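Local coordinates for protein nitrilotriacetate monooxygenase (Burkholderia pseudomallei, PDB 3SDO) that probably acts as an FMN-dependent monooxygenase of the NtaA/SnaA/DszA family, inserting one atom of molecular oxygen into an organic substrate, at residues S167-A172 / K440-A445; L158-G163 / F198-P203; I153-L158 / A229-D234; V215-G220 / A429-H434; F41-A46 / A87-K92. All coordinates share one frame; numbering follows the deposited sequence. Where two conformers were deposited one is given.

Interaction 1: residues S167-A172 / K440-A445; sequences SWDDDA and KESRYA
Y444 reaches D169 through its first side-chain carbon: CB lies 4.0 Å from D169 OD1, with the two side chains crossing at about a right angle. Beyond CB, CG stands beside the backbone N (chi1 -49°), which carries the ring past the carboxylate rather than into it. The CD2 side of the ring brings its edge to water 1, which lies in the ring plane. One face receives R443 CG, 3.5 Å above the ring centre, and H189 stacks with the same ring. At the tip, OH lies 3.9 Å from R443 CD. H189 also gives D169 OD1 a hydrogen bond.

No direct hydrogen bond joins 167-172 to 440-445; waters do the polar work. Water 1 donates to D169 OD1 at 2.6 Å and accepts from S442 OG at 2.6 Å. Water 2 donates to D170 OD2 and to E441 OE1, 2.7 Å and 2.8 Å away, and accepts from S442 N. These two carboxylates sit close enough for their charges to oppose each other, a cost probably eased by this water and by Y439 and R208, which also bind D170.

S442 OG accepts from Y444 N at 2.9 Å, nearly straight at 165°. The C-terminal tail thus folds as an ST turn with a type I turn over S442-A445, water-bridged to the type I turn D169-A172 in the loop following helix 150-165 of the TIM barrel.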
# COMPACT_ATOMS: atom_id res chain seq x y z
N SER A 167 -5.02 2.70 20.61
CA SER A 167 -4.31 3.85 21.20
C SER A 167 -5.26 4.98 21.54
O SER A 167 -5.17 5.57 22.64
CB SER A 167 -3.24 4.39 20.25
OG SER A 167 -2.21 3.46 20.03
N TRP A 168 -6.17 5.26 20.61
CA TRP A 168 -7.06 6.43 20.67
C TRP A 168 -8.51 6.04 20.90
O TRP A 168 -9.14 5.48 20.01
CB TRP A 168 -6.97 7.18 19.34
CG TRP A 168 -5.68 7.95 19.17
CD1 TRP A 168 -4.54 7.53 18.53
CD2 TRP A 168 -5.42 9.25 19.64
NE1 TRP A 168 -3.58 8.49 18.61
CE2 TRP A 168 -4.09 9.57 19.28
CE3 TRP A 168 -6.16 10.19 20.37
CZ2 TRP A 168 -3.50 10.77 19.61
CZ3 TRP A 168 -5.58 11.38 20.68
CH2 TRP A 168 -4.26 11.67 20.31
N ASP A 169 -9.06 6.34 22.08
CA ASP A 169 -10.48 6.08 22.27
C ASP A 169 -11.28 6.77 21.16
O ASP A 169 -10.89 7.82 20.67
CB ASP A 169 -11.02 6.61 23.61
CG ASP A 169 -10.44 5.91 24.83
OD1 ASP A 169 -9.72 4.87 24.73
OD2 ASP A 169 -10.74 6.42 25.93
N ASP A 170 -12.41 6.18 20.81
CA ASP A 170 -13.25 6.70 19.72
C ASP A 170 -13.64 8.18 19.94
O ASP A 170 -13.83 8.92 18.98
CB ASP A 170 -14.51 5.84 19.58
CG ASP A 170 -14.22 4.43 19.12
OD1 ASP A 170 -13.19 4.22 18.42
OD2 ASP A 170 -15.04 3.52 19.44
N ASP A 171 -13.70 8.60 21.20
CA ASP A 171 -14.14 9.97 21.55
C ASP A 171 -12.99 10.86 22.09
O ASP A 171 -13.25 11.92 22.67
CB ASP A 171 -15.31 9.90 22.55
CG ASP A 171 -15.01 9.04 23.80
OD1 ASP A 171 -13.92 8.43 23.93
OD2 ASP A 171 -15.89 8.96 24.67
N ALA A 172 -11.74 10.47 21.85
CA ALA A 172 -10.59 11.13 22.46
C ALA A 172 -10.32 12.50 21.86
O ALA A 172 -9.82 13.38 22.55
CB ALA A 172 -9.32 10.27 22.33
N LYS A 440 -16.05 -3.24 16.47
CA LYS A 440 -14.95 -3.63 17.35
C LYS A 440 -14.68 -2.56 18.40
O LYS A 440 -14.02 -1.57 18.12
CB LYS A 440 -13.70 -3.89 16.51
CG LYS A 440 -12.49 -4.36 17.31
CD LYS A 440 -12.42 -5.86 17.41
CE LYS A 440 -11.23 -6.31 18.27
NZ LYS A 440 -10.63 -7.55 17.70
N GLU A 441 -15.20 -2.75 19.62
CA GLU A 441 -14.94 -1.81 20.72
C GLU A 441 -13.48 -1.87 21.15
O GLU A 441 -12.85 -2.94 21.12
CB GLU A 441 -15.80 -2.10 21.96
CG GLU A 441 -17.30 -1.85 21.80
CD GLU A 441 -17.68 -0.38 21.68
OE1 GLU A 441 -16.92 0.49 22.15
OE2 GLU A 441 -18.76 -0.10 21.12
N SER A 442 -12.95 -0.72 21.56
CA SER A 442 -11.63 -0.66 22.13
C SER A 442 -11.59 -1.53 23.39
O SER A 442 -12.58 -1.59 24.14
CB SER A 442 -11.24 0.77 22.48
OG SER A 442 -10.07 0.80 23.29
N ARG A 443 -10.45 -2.17 23.61
CA ARG A 443 -10.20 -2.84 24.89
C ARG A 443 -10.34 -1.89 26.10
O ARG A 443 -10.53 -2.35 27.22
CB ARG A 443 -8.80 -3.47 24.91
CG ARG A 443 -7.66 -2.41 24.90
CD ARG A 443 -6.33 -2.99 24.50
NE ARG A 443 -6.44 -3.67 23.21
CZ ARG A 443 -5.61 -4.63 22.80
NH1 ARG A 443 -4.61 -5.02 23.54
NH2 ARG A 443 -5.81 -5.20 21.62
N TYR A 444 -10.25 -0.58 25.89
CA TYR A 444 -10.38 0.38 26.98
C TYR A 444 -11.77 1.04 27.08
O TYR A 444 -11.95 1.95 27.88
CB TYR A 444 -9.30 1.48 26.88
CG TYR A 444 -7.88 1.00 26.66
CD1 TYR A 444 -7.10 0.46 27.70
CD2 TYR A 444 -7.28 1.15 25.41
CE1 TYR A 444 -5.77 0.04 27.47
CE2 TYR A 444 -5.98 0.74 25.17
CZ TYR A 444 -5.23 0.19 26.19
OH TYR A 444 -3.94 -0.19 25.88
N ALA A 445 -12.74 0.60 26.27
CA ALA A 445 -14.07 1.24 26.23
C ALA A 445 -14.75 1.30 27.61
O ALA A 445 -14.67 0.33 28.38
CB ALA A 445 -14.97 0.53 25.25
O HOH W 1 -8.99 3.14 22.91
O HOH W 2 -14.55 1.67 21.38

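Interaction 2: residues L158-G163 / F198-P203; sequences LDVVQG and FSVEGP
V160, on helix 150-165 of the TIM barrel, packs against V200 in the second strand of a short beta hairpin formed by 193-194 and 199-200. The close part of the contact is valine on valine. V160 CG1 lies 4.0 Å from V200 CB and 4.0 Å from V200 CG2, and V200 CG1 is hardly farther, so one methyl meets the whole branched end of its partner. Rotation explains the choice of branch: V160 CG1 is anti to its own backbone N (chi1 175°), which leaves CG2 to turn toward F198.

That second branch makes a thinner contact, with V160 CG2 4.3 Å from F198 CB. The ring of F198 goes on to H157, its plane about 75° from that of the imidazole, and to P106, which touches V160 too.

Outside this apolar patch the segments turn to other surroundings. D159 is exposed, and S199 CB points away from segment 158-163. E201 and G202 belong to the dimer interface: E201 OE2 is hydrogen-bonded to Y64 of the second subunit, and G202 N to N139 of that subunit. The hairpin is therefore held between its own barrel helix and the neighbouring chain. Just past it, the peptide bond joining G202 C to P203 N is cis.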
# COMPACT_ATOMS: atom_id res chain seq x y z
N LEU A 158 0.50 -9.67 15.72
CA LEU A 158 -0.91 -9.32 15.66
C LEU A 158 -1.36 -8.63 16.95
O LEU A 158 -2.10 -7.64 16.90
CB LEU A 158 -1.75 -10.57 15.41
CG LEU A 158 -3.24 -10.38 15.24
CD1 LEU A 158 -3.54 -9.26 14.25
CD2 LEU A 158 -3.88 -11.68 14.75
N ASP A 159 -0.92 -9.16 18.09
CA ASP A 159 -1.27 -8.60 19.40
C ASP A 159 -0.77 -7.16 19.50
O ASP A 159 -1.47 -6.31 20.04
CB ASP A 159 -0.65 -9.39 20.56
CG ASP A 159 -1.33 -10.72 20.82
OD1 ASP A 159 -2.41 -10.96 20.23
OD2 ASP A 159 -0.77 -11.54 21.59
N VAL A 160 0.42 -6.90 18.97
CA VAL A 160 0.97 -5.55 18.94
C VAL A 160 0.14 -4.63 18.04
O VAL A 160 -0.26 -3.54 18.45
CB VAL A 160 2.45 -5.54 18.51
CG1 VAL A 160 2.99 -4.09 18.36
CG2 VAL A 160 3.31 -6.30 19.54
N VAL A 161 -0.15 -5.08 16.82
CA VAL A 161 -0.95 -4.27 15.90
C VAL A 161 -2.30 -3.90 16.53
O VAL A 161 -2.64 -2.71 16.59
CB VAL A 161 -1.13 -4.96 14.55
CG1 VAL A 161 -2.13 -4.17 13.64
CG2 VAL A 161 0.21 -5.04 13.87
N GLN A 162 -3.02 -4.89 17.04
CA GLN A 162 -4.32 -4.65 17.63
C GLN A 162 -4.24 -3.75 18.88
O GLN A 162 -5.10 -2.90 19.08
CB GLN A 162 -5.03 -5.98 17.92
CG GLN A 162 -5.52 -6.66 16.65
CD GLN A 162 -6.27 -7.94 16.94
OE1 GLN A 162 -5.92 -8.66 17.86
NE2 GLN A 162 -7.30 -8.23 16.15
N GLY A 163 -3.22 -3.95 19.73
CA GLY A 163 -2.95 -3.03 20.82
C GLY A 163 -2.75 -1.60 20.36
O GLY A 163 -3.32 -0.65 20.93
N PHE A 198 8.99 -8.66 19.92
CA PHE A 198 8.83 -7.23 19.65
C PHE A 198 8.85 -6.39 20.92
O PHE A 198 8.40 -6.84 21.97
CB PHE A 198 7.52 -6.94 18.89
CG PHE A 198 7.41 -7.71 17.59
CD1 PHE A 198 8.03 -7.24 16.43
CD2 PHE A 198 6.69 -8.90 17.54
CE1 PHE A 198 7.94 -7.96 15.23
CE2 PHE A 198 6.59 -9.62 16.34
CZ PHE A 198 7.22 -9.15 15.19
N SER A 199 9.39 -5.18 20.79
CA SER A 199 9.30 -4.14 21.82
C SER A 199 8.79 -2.85 21.17
O SER A 199 9.49 -2.24 20.36
CB SER A 199 10.67 -3.90 22.46
OG SER A 199 11.10 -5.08 23.12
N VAL A 200 7.56 -2.45 21.54
CA VAL A 200 6.86 -1.32 20.92
C VAL A 200 6.07 -0.52 21.98
O VAL A 200 5.13 -1.03 22.59
CB VAL A 200 5.88 -1.81 19.81
CG1 VAL A 200 5.07 -0.62 19.21
CG2 VAL A 200 6.64 -2.58 18.72
N GLU A 201 6.47 0.72 22.18
CA GLU A 201 5.89 1.54 23.24
C GLU A 201 4.52 2.09 22.86
O GLU A 201 3.61 2.11 23.70
CB GLU A 201 6.85 2.66 23.58
CG GLU A 201 6.41 3.55 24.72
CD GLU A 201 7.47 4.59 25.02
OE1 GLU A 201 8.47 4.23 25.66
OE2 GLU A 201 7.30 5.75 24.58
N GLY A 202 4.38 2.55 21.61
CA GLY A 202 3.18 3.29 21.20
C GLY A 202 3.19 4.65 21.88
O GLY A 202 4.21 5.05 22.45
N PRO A 203 2.09 5.41 21.79
CA PRO A 203 0.87 5.09 21.10
C PRO A 203 1.01 5.22 19.58
O PRO A 203 2.01 5.75 19.08
CB PRO A 203 -0.11 6.17 21.58
CG PRO A 203 0.66 7.08 22.51
CD PRO A 203 2.09 6.80 22.28

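Interaction 3: residues I153-L158 / A229-D234; sequences IAAEHL and AGRSAD
R231 and S232 supply the side chains of segment 229-234 that meet 153-158, while L228 adds to the packing on A154 and A155; the nearest CA atoms, of A155 and S232, are 8.1 Å apart. In sequence order, A229 first sets the turn, its O accepting from A233 N at 2.8 Å. R231 follows, exposed and bent at chi3 (45°); the bend brings NH2 to 3.7 Å from A155 CB, the methyl approaching the guanidinium obliquely. S232 comes next and lies closer: its OG is 3.4 Å from L158 CD2 and its CB 3.6 Å from the same methyl. Placed between the backbone N and the carbonyl carbon (chi1 70°), OG faces the leucine while hydrogen-bonded to Q218 NE2 and L228 O, so the apolar neighbour does not leave this polar atom without partners. After A233, D234 departs from the helix, and its OD2 accepts from I216 N on strand 215-218.

Each helix follows one of two adjacent parallel strands, 124-129 and 215-218. Side-by-side packing of this kind joins neighbouring beta-alpha units in a TIM barrel. Y151, one turn before A155 on the same helix, is predicted to bind FMN, so the contact probably lies beside the flavin site.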
# COMPACT_ATOMS: atom_id res chain seq x y z
N ILE A 153 5.67 -15.75 16.33
CA ILE A 153 5.96 -14.42 15.78
C ILE A 153 4.67 -13.73 15.33
O ILE A 153 4.44 -12.57 15.66
CB ILE A 153 6.98 -14.51 14.60
CG1 ILE A 153 8.38 -14.85 15.11
CG2 ILE A 153 7.04 -13.21 13.78
CD1 ILE A 153 9.39 -15.15 13.98
N ALA A 154 3.86 -14.45 14.56
CA ALA A 154 2.62 -13.93 14.02
C ALA A 154 1.60 -13.57 15.11
O ALA A 154 0.91 -12.56 15.03
CB ALA A 154 2.01 -14.95 13.05
N ALA A 155 1.52 -14.39 16.15
CA ALA A 155 0.59 -14.12 17.24
C ALA A 155 0.98 -12.85 17.98
O ALA A 155 0.12 -12.01 18.26
CB ALA A 155 0.51 -15.32 18.22
N GLU A 156 2.27 -12.71 18.33
CA GLU A 156 2.74 -11.52 19.04
C GLU A 156 2.61 -10.25 18.17
O GLU A 156 2.21 -9.20 18.66
CB GLU A 156 4.20 -11.68 19.50
CG GLU A 156 4.62 -10.57 20.46
CD GLU A 156 6.07 -10.65 20.90
OE1 GLU A 156 6.65 -11.76 20.87
OE2 GLU A 156 6.62 -9.59 21.27
N HIS A 157 2.98 -10.38 16.91
CA HIS A 157 2.89 -9.29 15.93
C HIS A 157 1.45 -8.75 15.85
O HIS A 157 1.21 -7.54 15.89
CB HIS A 157 3.37 -9.83 14.57
CG HIS A 157 3.46 -8.81 13.48
ND1 HIS A 157 2.34 -8.31 12.84
CD2 HIS A 157 4.53 -8.26 12.86
CE1 HIS A 157 2.73 -7.48 11.88
NE2 HIS A 157 4.05 -7.42 11.88
N LEU A 158 0.50 -9.67 15.72
CA LEU A 158 -0.91 -9.32 15.66
C LEU A 158 -1.36 -8.63 16.95
O LEU A 158 -2.10 -7.64 16.90
CB LEU A 158 -1.75 -10.57 15.41
CG LEU A 158 -3.24 -10.38 15.24
CD1 LEU A 158 -3.54 -9.26 14.25
CD2 LEU A 158 -3.88 -11.68 14.75
N ALA A 229 -6.04 -19.17 14.02
CA ALA A 229 -7.28 -18.62 13.43
C ALA A 229 -8.41 -18.55 14.47
O ALA A 229 -9.10 -17.54 14.58
CB ALA A 229 -7.73 -19.43 12.21
N GLY A 230 -8.58 -19.64 15.21
CA GLY A 230 -9.58 -19.71 16.29
C GLY A 230 -9.38 -18.67 17.39
O GLY A 230 -10.35 -18.10 17.90
N ARG A 231 -8.12 -18.39 17.72
CA ARG A 231 -7.80 -17.41 18.76
C ARG A 231 -7.86 -15.97 18.29
O ARG A 231 -8.00 -15.07 19.12
CB ARG A 231 -6.39 -17.65 19.30
CG ARG A 231 -6.30 -18.88 20.20
CD ARG A 231 -4.88 -19.41 20.28
NE ARG A 231 -3.91 -18.33 20.48
CZ ARG A 231 -2.70 -18.29 19.91
NH1 ARG A 231 -2.27 -19.24 19.08
NH2 ARG A 231 -1.90 -17.26 20.17
N SER A 232 -7.72 -15.73 16.98
CA SER A 232 -7.49 -14.34 16.51
C SER A 232 -8.10 -13.91 15.17
O SER A 232 -8.09 -12.73 14.86
CB SER A 232 -5.98 -14.02 16.50
OG SER A 232 -5.30 -14.74 15.45
N ALA A 233 -8.66 -14.83 14.39
CA ALA A 233 -9.24 -14.42 13.09
C ALA A 233 -10.72 -14.04 13.20
O ALA A 233 -11.46 -14.63 13.98
CB ALA A 233 -9.07 -15.52 12.08
N ASP A 234 -11.14 -13.07 12.39
CA ASP A 234 -12.56 -12.75 12.17
C ASP A 234 -13.12 -13.55 11.00
O ASP A 234 -14.33 -13.81 10.95
CB ASP A 234 -12.74 -11.27 11.86
CG ASP A 234 -12.26 -10.39 12.98
OD1 ASP A 234 -12.74 -10.59 14.11
OD2 ASP A 234 -11.42 -9.50 12.75

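Interaction 4: residues V215-G220 / A429-H434; sequences VIFQAG and ATLRDH
The start of strand 215-218 comes up to the first turn of helix 431-435, with V215 CA 7.0 Å from R432 CA. V215 takes the largest share of the contact, chiefly through CG2, the methyl anti to its carbonyl carbon. This atom is 3.7 Å from R432 CG and 4.0 Å from L431 CG, wedged where the two helix side chains diverge. R432 slides past V215 in the opposite direction; its chain is extended from CG to NE, and the turn at the last torsion sets one guanidinium face over V215 CG2, the methyl 4.1 Å above the plane and over its centre. R432 NH2 runs on beside V215 CA and gives a hydrogen bond to Q213 O, a backbone partner just ahead of the strand.

In the TIM barrel this is the N-terminal end of the strand, here covered by a helix from the C-terminal region of the chain. L431 crosses V215 at about a right angle and also sends CD2 to the edge of the F217 ring, near its plane and 4.3 Å from CE1. The ring of F217 meets F56 as well, and its side chain is about 8 Å from that of T98, predicted to bind FMN.

A capping box starts the helix: D433 N donates to T430 OG1 at 2.9 Å (163°), and T430 N donates to D433 OD2 at 3.0 Å, approaching from above the carboxylate plane, 42° out of it.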
# COMPACT_ATOMS: atom_id res chain seq x y z
N VAL A 215 -10.69 -5.71 9.86
CA VAL A 215 -11.06 -7.12 10.02
C VAL A 215 -9.85 -8.05 9.76
O VAL A 215 -9.06 -7.85 8.79
CB VAL A 215 -12.22 -7.47 9.08
CG1 VAL A 215 -12.69 -8.93 9.27
CG2 VAL A 215 -13.40 -6.50 9.32
N ILE A 216 -9.67 -9.04 10.63
CA ILE A 216 -8.55 -9.96 10.49
C ILE A 216 -8.98 -11.21 9.73
O ILE A 216 -9.91 -11.93 10.15
CB ILE A 216 -7.95 -10.38 11.85
CG1 ILE A 216 -7.53 -9.16 12.66
CG2 ILE A 216 -6.75 -11.34 11.68
CD1 ILE A 216 -6.63 -8.17 11.94
N PHE A 217 -8.30 -11.44 8.61
CA PHE A 217 -8.42 -12.64 7.80
C PHE A 217 -7.18 -13.51 8.03
O PHE A 217 -6.07 -12.99 8.24
CB PHE A 217 -8.50 -12.27 6.31
CG PHE A 217 -9.84 -11.73 5.90
CD1 PHE A 217 -10.25 -10.49 6.31
CD2 PHE A 217 -10.67 -12.47 5.08
CE1 PHE A 217 -11.47 -10.00 5.92
CE2 PHE A 217 -11.91 -12.01 4.71
CZ PHE A 217 -12.31 -10.79 5.14
N GLN A 218 -7.38 -14.82 8.01
CA GLN A 218 -6.24 -15.74 8.07
C GLN A 218 -6.54 -16.98 7.25
O GLN A 218 -7.69 -17.26 6.95
CB GLN A 218 -5.94 -16.14 9.52
CG GLN A 218 -5.45 -15.02 10.39
CD GLN A 218 -5.22 -15.43 11.81
OE1 GLN A 218 -5.01 -16.62 12.11
NE2 GLN A 218 -5.29 -14.45 12.73
N ALA A 219 -5.51 -17.72 6.87
CA ALA A 219 -5.72 -18.96 6.11
C ALA A 219 -4.89 -20.13 6.61
O ALA A 219 -4.55 -21.03 5.84
CB ALA A 219 -5.44 -18.72 4.64
N GLY A 220 -4.60 -20.18 7.91
CA GLY A 220 -3.84 -21.30 8.46
C GLY A 220 -4.57 -22.62 8.21
O GLY A 220 -5.79 -22.70 8.31
N ALA A 429 -22.39 0.38 6.32
CA ALA A 429 -21.33 1.28 5.94
C ALA A 429 -19.99 0.55 5.89
O ALA A 429 -19.19 0.81 4.99
CB ALA A 429 -21.27 2.46 6.92
N THR A 430 -19.78 -0.43 6.78
CA THR A 430 -18.44 -0.97 7.03
C THR A 430 -18.29 -2.42 6.55
O THR A 430 -19.29 -3.10 6.30
CB THR A 430 -18.13 -0.93 8.54
OG1 THR A 430 -19.01 -1.82 9.22
CG2 THR A 430 -18.29 0.52 9.15
N LEU A 431 -17.05 -2.90 6.49
CA LEU A 431 -16.80 -4.30 6.24
C LEU A 431 -17.41 -5.20 7.33
O LEU A 431 -18.10 -6.17 7.01
CB LEU A 431 -15.30 -4.59 6.09
CG LEU A 431 -14.98 -6.05 5.70
CD1 LEU A 431 -15.89 -6.53 4.55
CD2 LEU A 431 -13.45 -6.18 5.32
N ARG A 432 -17.21 -4.87 8.60
CA ARG A 432 -17.92 -5.57 9.70
C ARG A 432 -19.45 -5.64 9.45
O ARG A 432 -20.04 -6.72 9.53
CB ARG A 432 -17.59 -4.95 11.06
CG ARG A 432 -16.13 -5.23 11.48
CD ARG A 432 -15.80 -4.74 12.90
NE ARG A 432 -14.36 -4.83 13.06
CZ ARG A 432 -13.70 -5.93 13.40
NH1 ARG A 432 -14.36 -7.03 13.72
NH2 ARG A 432 -12.38 -5.92 13.43
N ASP A 433 -20.06 -4.51 9.12
CA ASP A 433 -21.50 -4.47 8.81
C ASP A 433 -21.90 -5.48 7.71
O ASP A 433 -22.92 -6.19 7.84
CB ASP A 433 -21.93 -3.10 8.30
CG ASP A 433 -21.91 -2.02 9.35
OD1 ASP A 433 -21.96 -2.30 10.58
OD2 ASP A 433 -21.89 -0.83 8.91
N HIS A 434 -21.14 -5.51 6.62
CA HIS A 434 -21.42 -6.42 5.51
C HIS A 434 -21.38 -7.86 5.98
O HIS A 434 -22.20 -8.68 5.55
CB HIS A 434 -20.40 -6.31 4.37
CG HIS A 434 -20.31 -4.98 3.73
ND1 HIS A 434 -21.33 -4.05 3.79
CD2 HIS A 434 -19.32 -4.40 3.00
CE1 HIS A 434 -20.96 -2.95 3.15
NE2 HIS A 434 -19.75 -3.15 2.64

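Interaction 5: residues F41-A46 / A87-K92; sequences FYVDRA and AVLTSK
V43 and L89 cross at about a right angle, with the end of the leucine laid against the fork of the valine. L89 CD1 does all the close touching, 3.6 Å from V43 CG2 and 4.1 Å from V43 CG1. The first torsion of the leucine (chi1 -60°) puts CG anti to the carbonyl carbon, and an extended second torsion carries CD1 on to V43. One turn along helix 39-51, A46 CB faces T90 CG2 at 4.3 Å, a looser methyl-to-methyl approach. T90 presents CG2 here while its OG1 is hydrogen-bonded to L86 O and to R123.

V43 also touches L86, so helix 39-51 lies against both helix 79-88 and the turn that leads from it to strand 94-100; both helices belong to the TIM barrel. L89 additionally packs on V88 of the second subunit, placing the contact beside the dimer interface.

Charged groups of 41-46 are kept on other sides of the helix. R45 grips D44 side-on, NE and NH1 each 2.8 Å from the single atom OD2, which lies 11° from the guanidinium plane; NH2 forms a salt bridge with D406. R45 CG meanwhile rests over the F41 ring, offset toward its rim.

Between the segments themselves only apolar groups meet, which implies a join made by the fit of methyls, while R47 (to L89 O) and E50 (to S91 N and K92 N), farther along the helix, add polar ties to the same turn.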
# COMPACT_ATOMS: atom_id res chain seq x y z
N PHE A 41 -8.02 -1.82 -14.82
CA PHE A 41 -8.62 -3.16 -14.76
C PHE A 41 -9.07 -3.54 -13.36
O PHE A 41 -10.21 -4.03 -13.20
CB PHE A 41 -7.64 -4.19 -15.29
CG PHE A 41 -8.15 -5.61 -15.22
CD1 PHE A 41 -9.09 -6.06 -16.13
CD2 PHE A 41 -7.70 -6.47 -14.24
CE1 PHE A 41 -9.55 -7.38 -16.08
CE2 PHE A 41 -8.15 -7.79 -14.20
CZ PHE A 41 -9.07 -8.23 -15.11
N TYR A 42 -8.22 -3.33 -12.35
CA TYR A 42 -8.63 -3.58 -10.97
C TYR A 42 -9.86 -2.73 -10.56
O TYR A 42 -10.74 -3.23 -9.87
CB TYR A 42 -7.50 -3.36 -9.96
CG TYR A 42 -6.41 -4.41 -9.98
CD1 TYR A 42 -5.37 -4.33 -10.89
CD2 TYR A 42 -6.40 -5.46 -9.08
CE1 TYR A 42 -4.37 -5.25 -10.93
CE2 TYR A 42 -5.38 -6.41 -9.11
CZ TYR A 42 -4.36 -6.28 -10.02
OH TYR A 42 -3.35 -7.21 -10.07
N VAL A 43 -9.93 -1.47 -11.00
CA VAL A 43 -11.07 -0.61 -10.71
C VAL A 43 -12.36 -1.18 -11.33
O VAL A 43 -13.40 -1.25 -10.69
CB VAL A 43 -10.88 0.84 -11.20
CG1 VAL A 43 -12.17 1.66 -10.92
CG2 VAL A 43 -9.65 1.52 -10.53
N ASP A 44 -12.28 -1.57 -12.59
CA ASP A 44 -13.41 -2.16 -13.28
C ASP A 44 -13.94 -3.42 -12.58
O ASP A 44 -15.14 -3.54 -12.31
CB ASP A 44 -13.03 -2.46 -14.72
CG ASP A 44 -14.11 -3.21 -15.47
OD1 ASP A 44 -14.86 -2.56 -16.20
OD2 ASP A 44 -14.21 -4.43 -15.32
N ARG A 45 -13.02 -4.32 -12.22
CA ARG A 45 -13.39 -5.54 -11.52
C ARG A 45 -13.90 -5.28 -10.10
O ARG A 45 -14.89 -5.89 -9.69
CB ARG A 45 -12.23 -6.52 -11.50
CG ARG A 45 -11.73 -6.94 -12.88
CD ARG A 45 -12.70 -7.80 -13.63
NE ARG A 45 -13.74 -7.04 -14.31
CZ ARG A 45 -14.79 -7.57 -14.92
NH1 ARG A 45 -15.68 -6.77 -15.51
NH2 ARG A 45 -14.95 -8.88 -14.98
N ALA A 46 -13.27 -4.38 -9.36
CA ALA A 46 -13.77 -4.03 -8.02
C ALA A 46 -15.18 -3.45 -8.10
O ALA A 46 -16.04 -3.82 -7.29
CB ALA A 46 -12.80 -3.07 -7.28
N ALA A 87 -10.10 2.33 -2.83
CA ALA A 87 -11.04 2.81 -1.80
C ALA A 87 -11.80 4.04 -2.28
O ALA A 87 -13.01 4.17 -2.10
CB ALA A 87 -10.27 3.18 -0.53
N VAL A 88 -11.06 4.91 -2.96
CA VAL A 88 -11.52 6.22 -3.32
C VAL A 88 -12.37 6.19 -4.63
O VAL A 88 -13.11 7.14 -4.95
CB VAL A 88 -10.22 7.11 -3.33
CG1 VAL A 88 -10.02 7.81 -4.63
CG2 VAL A 88 -10.15 7.96 -2.08
N LEU A 89 -12.30 5.08 -5.35
CA LEU A 89 -13.08 4.89 -6.55
C LEU A 89 -14.23 3.91 -6.32
O LEU A 89 -14.89 3.51 -7.25
CB LEU A 89 -12.19 4.41 -7.71
CG LEU A 89 -11.05 5.37 -8.09
CD1 LEU A 89 -10.10 4.76 -9.13
CD2 LEU A 89 -11.63 6.77 -8.61
N THR A 90 -14.45 3.53 -5.06
CA THR A 90 -15.55 2.66 -4.70
C THR A 90 -16.22 3.31 -3.50
O THR A 90 -15.83 4.40 -3.08
CB THR A 90 -15.05 1.22 -4.36
OG1 THR A 90 -14.06 1.25 -3.31
CG2 THR A 90 -14.48 0.52 -5.60
N SER A 91 -17.22 2.66 -2.93
CA SER A 91 -17.90 3.22 -1.76
C SER A 91 -18.29 2.21 -0.66
O SER A 91 -18.34 2.58 0.51
CB SER A 91 -19.14 4.01 -2.22
OG SER A 91 -19.99 3.19 -2.97
N LYS A 92 -18.57 0.95 -1.02
CA LYS A 92 -19.09 -0.02 -0.03
C LYS A 92 -18.20 -1.23 0.12
O LYS A 92 -18.12 -1.81 1.21
CB LYS A 92 -20.44 -0.60 -0.47
CG LYS A 92 -21.59 0.30 -0.57
CD LYS A 92 -22.91 -0.53 -0.82
CE LYS A 92 -23.40 -1.23 0.48
NZ LYS A 92 -24.88 -1.57 0.52

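Four of the contacts form a connected group around strand 215-218 and helix 150-165, and interaction 5 joins it at one point. Interactions 2 and 3 share L158 and that helix, their centres 13 Å apart. Interaction 4, centred 14 Å from interaction 3, is linked to it by S232-Q218 and D234-I216 bonds. Interaction 1 touches interactions 2 and 4 through R443 and K440. Interaction 5, 18 Å from interaction 4, reaches it through H434 and K92. Along the chain, 5 closes first, 2 nests within 3, and 4 within 1. The C-terminal region thus returns to earlier parts of the barrel, while interactions 2 and 5, and W168 of interaction 1, touch the second subunit.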